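Local structure of ABC transporter (Thermotoga maritima, 1JI0) at residues T97-L102 against R117-I122; F123-R128 against I182-Q187. The protein binds ATP and probably hydrolyses it to drive an ABC transporter, thought to carry branched-chain amino acids. All blocks are in the same frame, centred on the assembly; numbering follows the deposited sequence.

Both contacts use helix 114-125, and their centres lie about 12 Å apart. Contact 1 packs the middle of that helix against the short helix 98-103. Contact 2 sets Leu125, at the C-terminal end of that helix, against helix 172-187. Contact 1 lies further out, about 19 Å from the centre of the chain, and mixes buried leucine and isoleucine with an exposed tyrosine. Contact 2 is the more buried and lies about 15 Å from that centre. Contact 1 is apolar throughout, whereas contact 2 adds a water between a lysine and a backbone carbonyl. The two meet at Trp121, whose CZ2 is 4.0 Å from Ile185 CA. Helix 142-154 touches side chains of both.

Contact 1 of 2, residues T97-L102 against R117-I122; sequences TVYENL and RDLEWI
Tyr99 turns the edge of its ring to the end of Leu119. The ring carbon CE1 of Tyr99 is 4.0 Å from Leu119 CD2, and this methyl sits near the plane of the ring, not over a face. The two side chains cross at about a right angle. In Leu119, chi1 of -176° swings CG anti to the backbone N, and chi2 near 53° then sets CD2 at the tyrosine. A second apolar pair lies deeper. Leu102 CD1 meets Ile122 CG2 at 4.2 Å, and the two side chains run past each other in opposite directions. Both residues are buried. In both, the bond from CA to CB points toward the facing helix, whereas Tyr99 and Leu119 reach it with the ends of their side chains.

The contact joins helix 98-103 to helix 114-125 within the ABC ATPase domain. These helices belong to the helical subdomain of the ABC fold, beside helix 142-154. Leu148 of that helix touches Leu102, and its Leu154 touches Ile122. No hydrogen bond links the two segments, so apolar packing joins them. Thr97 is the N-cap of helix 98-103. Its backbone N donates to Glu100 OE1 at 3.1 Å, on the anti side of the carboxylate. On helix 114-125, Asp118 OD2 makes salt bridges to Arg109 and Arg157.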
# COMPACT_ATOMS: atom_id res chain seq x y z
N THR A 97 19.33 5.59 12.42
CA THR A 97 18.63 4.77 13.40
C THR A 97 17.11 4.85 13.22
O THR A 97 16.59 5.62 12.43
CB THR A 97 19.01 5.28 14.80
OG1 THR A 97 17.85 5.80 15.44
CG2 THR A 97 20.06 6.39 14.68
N VAL A 98 16.41 3.97 13.95
CA VAL A 98 14.95 3.94 13.85
C VAL A 98 14.35 5.35 13.95
O VAL A 98 13.51 5.75 13.16
CB VAL A 98 14.41 3.06 14.98
CG1 VAL A 98 12.97 3.47 15.31
CG2 VAL A 98 14.44 1.60 14.56
N TYR A 99 14.79 6.14 14.93
CA TYR A 99 14.24 7.48 15.10
C TYR A 99 14.38 8.35 13.85
O TYR A 99 13.43 9.00 13.42
CB TYR A 99 14.93 8.17 16.28
CG TYR A 99 14.41 9.57 16.52
CD1 TYR A 99 13.15 9.79 17.08
CD2 TYR A 99 15.17 10.68 16.16
CE1 TYR A 99 12.66 11.08 17.27
CE2 TYR A 99 14.69 11.97 16.34
CZ TYR A 99 13.44 12.17 16.90
OH TYR A 99 12.96 13.45 17.07
N GLU A 100 15.57 8.36 13.26
CA GLU A 100 15.82 9.16 12.07
C GLU A 100 14.97 8.71 10.89
O GLU A 100 14.46 9.54 10.14
CB GLU A 100 17.31 9.13 11.72
CG GLU A 100 18.18 9.95 12.69
CD GLU A 100 19.68 9.74 12.50
OE1 GLU A 100 20.16 8.60 12.66
OE2 GLU A 100 20.37 10.74 12.18
N ASN A 101 14.82 7.40 10.72
CA ASN A 101 14.01 6.88 9.62
C ASN A 101 12.56 7.35 9.75
O ASN A 101 11.95 7.75 8.76
CB ASN A 101 14.06 5.35 9.56
CG ASN A 101 15.29 4.84 8.82
OD1 ASN A 101 16.35 4.64 9.42
ND2 ASN A 101 15.15 4.62 7.52
N LEU A 102 12.01 7.31 10.96
CA LEU A 102 10.63 7.75 11.17
C LEU A 102 10.49 9.23 10.87
O LEU A 102 9.59 9.66 10.14
CB LEU A 102 10.16 7.51 12.61
CG LEU A 102 9.66 6.14 13.08
CD1 LEU A 102 8.59 5.62 12.13
CD2 LEU A 102 10.80 5.19 13.14
N ARG A 117 1.93 13.96 18.25
CA ARG A 117 0.90 12.96 18.45
C ARG A 117 1.09 11.76 17.52
O ARG A 117 0.93 10.61 17.94
CB ARG A 117 -0.48 13.60 18.24
CG ARG A 117 -0.72 14.73 19.23
CD ARG A 117 -1.81 15.69 18.81
NE ARG A 117 -1.96 16.76 19.79
CZ ARG A 117 -2.77 17.80 19.66
NH1 ARG A 117 -3.52 17.93 18.57
NH2 ARG A 117 -2.85 18.72 20.61
N ASP A 118 1.45 12.03 16.26
CA ASP A 118 1.67 10.96 15.30
C ASP A 118 2.84 10.07 15.68
O ASP A 118 2.78 8.85 15.53
CB ASP A 118 1.90 11.53 13.90
CG ASP A 118 0.66 12.15 13.30
OD1 ASP A 118 -0.45 11.76 13.71
OD2 ASP A 118 0.81 13.02 12.41
N LEU A 119 3.91 10.68 16.18
CA LEU A 119 5.08 9.90 16.57
C LEU A 119 4.73 8.96 17.72
O LEU A 119 5.16 7.81 17.75
CB LEU A 119 6.23 10.82 16.97
CG LEU A 119 7.55 10.12 17.32
CD1 LEU A 119 7.96 9.18 16.20
CD2 LEU A 119 8.64 11.16 17.57
N GLU A 120 3.93 9.46 18.67
CA GLU A 120 3.54 8.63 19.80
C GLU A 120 2.53 7.58 19.36
O GLU A 120 2.52 6.46 19.87
CB GLU A 120 2.97 9.49 20.93
CG GLU A 120 1.82 10.40 20.54
CD GLU A 120 1.30 11.23 21.71
OE1 GLU A 120 0.39 12.06 21.49
OE2 GLU A 120 1.79 11.04 22.84
N TRP A 121 1.67 7.93 18.40
CA TRP A 121 0.68 6.99 17.90
C TRP A 121 1.39 5.81 17.25
O TRP A 121 0.96 4.67 17.39
CB TRP A 121 -0.25 7.65 16.88
CG TRP A 121 -1.19 6.68 16.22
CD1 TRP A 121 -1.97 5.74 16.83
CD2 TRP A 121 -1.41 6.53 14.81
NE1 TRP A 121 -2.66 5.01 15.89
CE2 TRP A 121 -2.34 5.48 14.64
CE3 TRP A 121 -0.92 7.19 13.67
CZ2 TRP A 121 -2.79 5.07 13.38
CZ3 TRP A 121 -1.37 6.78 12.42
CH2 TRP A 121 -2.29 5.73 12.29
N ILE A 122 2.47 6.09 16.53
CA ILE A 122 3.24 5.04 15.86
C ILE A 122 3.94 4.16 16.89
O ILE A 122 4.26 3.00 16.62
CB ILE A 122 4.29 5.65 14.91
CG1 ILE A 122 3.58 6.22 13.68
CG2 ILE A 122 5.31 4.60 14.49
CD1 ILE A 122 4.51 6.86 12.68

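Contact 2 of 2, residues F123-R128 against I182-Q187; sequences FSLFPR and IQKINQ
Leu125 CD2 rests on the aliphatic chain of Lys184, 3.7 Å from Lys184 CB and 3.8 Å from Lys184 CD. One methyl therefore touches two carbons of the lysine. The leucine and the lysine run antiparallel past one another. The other methyl of Leu125 goes to a different partner: Leu125 CD1 is 4.3 Å from Ile185 CG1. In this way one leucine spans two successive residues of helix 172-187.

Lys184 is extended beyond CG, with chi2, chi3 and chi4 all near 180°. Its carbons run alongside the leucine, and its ammonium group is carried on toward the backbone of 123-128. There a water joins the two sides. Lys184 NZ donates to the water at 2.5 Å, which is unusually short, so the exact length is doubtful. The water donates to Leu125 O at 2.9 Å. This carbonyl lies at the end of helix 114-125, so the bridge gives it a partner where the chain leaves helical geometry at Phe126. Lys184 NZ also has a long, weak ion pair with Glu180.

Leu125 CB lies 4.0 Å above the plane of the Phe126 ring, offset toward its rim. The Phe126 ring itself reaches Met147 and Ile150 of helix 142-154. Leu154 of the same helix touches both Leu125 and Ile185, while Ile185 also packs on Ile192 of the central sheet. This is the junction between the helical subdomain and the RecA-like core typical of ABC ATPases.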
# COMPACT_ATOMS: atom_id res chain seq x y z
N PHE A 123 4.18 4.72 18.06
CA PHE A 123 4.83 4.00 19.15
C PHE A 123 3.91 2.90 19.67
O PHE A 123 4.36 1.77 19.92
CB PHE A 123 5.20 4.96 20.27
CG PHE A 123 6.40 5.82 19.97
CD1 PHE A 123 6.56 7.06 20.58
CD2 PHE A 123 7.38 5.37 19.09
CE1 PHE A 123 7.68 7.85 20.31
CE2 PHE A 123 8.51 6.15 18.81
CZ PHE A 123 8.65 7.39 19.43
N SER A 124 2.63 3.22 19.81
CA SER A 124 1.66 2.25 20.28
C SER A 124 1.39 1.21 19.20
O SER A 124 1.05 0.07 19.49
CB SER A 124 0.35 2.95 20.67
OG SER A 124 -0.18 3.68 19.59
N LEU A 125 1.56 1.60 17.94
CA LEU A 125 1.35 0.67 16.83
C LEU A 125 2.53 -0.27 16.68
O LEU A 125 2.37 -1.44 16.31
CB LEU A 125 1.16 1.44 15.51
CG LEU A 125 -0.09 2.29 15.33
CD1 LEU A 125 0.03 3.09 14.04
CD2 LEU A 125 -1.32 1.40 15.30
N PHE A 126 3.73 0.23 16.97
CA PHE A 126 4.94 -0.57 16.83
C PHE A 126 5.81 -0.54 18.09
O PHE A 126 6.89 0.05 18.09
CB PHE A 126 5.78 -0.06 15.65
CG PHE A 126 5.03 -0.04 14.35
CD1 PHE A 126 4.65 -1.22 13.73
CD2 PHE A 126 4.72 1.17 13.75
CE1 PHE A 126 3.97 -1.19 12.52
CE2 PHE A 126 4.03 1.21 12.54
CZ PHE A 126 3.66 0.02 11.93
N PRO A 127 5.35 -1.20 19.16
CA PRO A 127 6.12 -1.23 20.41
C PRO A 127 7.57 -1.63 20.19
O PRO A 127 8.49 -1.01 20.73
CB PRO A 127 5.35 -2.24 21.25
CG PRO A 127 3.93 -2.02 20.81
CD PRO A 127 4.08 -1.93 19.31
N ARG A 128 7.78 -2.68 19.40
CA ARG A 128 9.11 -3.19 19.10
C ARG A 128 10.03 -2.13 18.49
O ARG A 128 11.25 -2.17 18.68
CB ARG A 128 9.01 -4.38 18.14
CG ARG A 128 8.39 -5.62 18.74
CD ARG A 128 9.16 -6.06 19.97
NE ARG A 128 8.92 -7.47 20.29
CZ ARG A 128 9.26 -8.48 19.50
NH1 ARG A 128 9.86 -8.24 18.34
NH2 ARG A 128 9.02 -9.73 19.88
N ILE A 182 -2.36 -2.77 9.82
CA ILE A 182 -2.99 -2.15 8.65
C ILE A 182 -4.43 -1.78 9.04
O ILE A 182 -4.94 -0.72 8.65
CB ILE A 182 -2.97 -3.14 7.45
CG1 ILE A 182 -1.54 -3.18 6.88
CG2 ILE A 182 -3.98 -2.72 6.38
CD1 ILE A 182 -1.30 -4.26 5.83
N GLN A 183 -5.07 -2.63 9.83
CA GLN A 183 -6.44 -2.39 10.27
C GLN A 183 -6.50 -1.20 11.24
O GLN A 183 -7.39 -0.34 11.15
CB GLN A 183 -6.99 -3.65 10.94
CG GLN A 183 -8.48 -3.66 11.12
CD GLN A 183 -8.99 -5.03 11.48
OE1 GLN A 183 -8.69 -5.55 12.56
NE2 GLN A 183 -9.77 -5.63 10.58
N LYS A 184 -5.56 -1.15 12.17
CA LYS A 184 -5.48 -0.07 13.14
C LYS A 184 -5.24 1.27 12.44
O LYS A 184 -5.78 2.30 12.85
CB LYS A 184 -4.34 -0.32 14.13
CG LYS A 184 -4.49 -1.60 14.93
CD LYS A 184 -3.32 -1.77 15.89
CE LYS A 184 -3.49 -3.02 16.74
NZ LYS A 184 -2.39 -3.13 17.75
N ILE A 185 -4.42 1.26 11.40
CA ILE A 185 -4.12 2.47 10.64
C ILE A 185 -5.40 2.96 9.98
O ILE A 185 -5.74 4.14 10.05
CB ILE A 185 -3.05 2.21 9.57
CG1 ILE A 185 -1.71 1.92 10.24
CG2 ILE A 185 -2.93 3.41 8.62
CD1 ILE A 185 -0.64 1.44 9.30
N ASN A 186 -6.13 2.04 9.34
CA ASN A 186 -7.37 2.39 8.67
C ASN A 186 -8.44 2.87 9.64
O ASN A 186 -9.25 3.72 9.29
CB ASN A 186 -7.92 1.19 7.89
CG ASN A 186 -9.22 1.52 7.18
OD1 ASN A 186 -9.25 2.34 6.26
ND2 ASN A 186 -10.31 0.91 7.62
N GLN A 187 -8.46 2.30 10.84
CA GLN A 187 -9.44 2.70 11.84
C GLN A 187 -9.25 4.16 12.26
O GLN A 187 -10.15 4.77 12.83
CB GLN A 187 -9.36 1.77 13.06
CG GLN A 187 -9.91 0.37 12.76
CD GLN A 187 -9.64 -0.64 13.87
OE1 GLN A 187 -10.17 -1.76 13.84
NE2 GLN A 187 -8.81 -0.27 14.84
O HOH W 1 -0.15 -2.83 16.58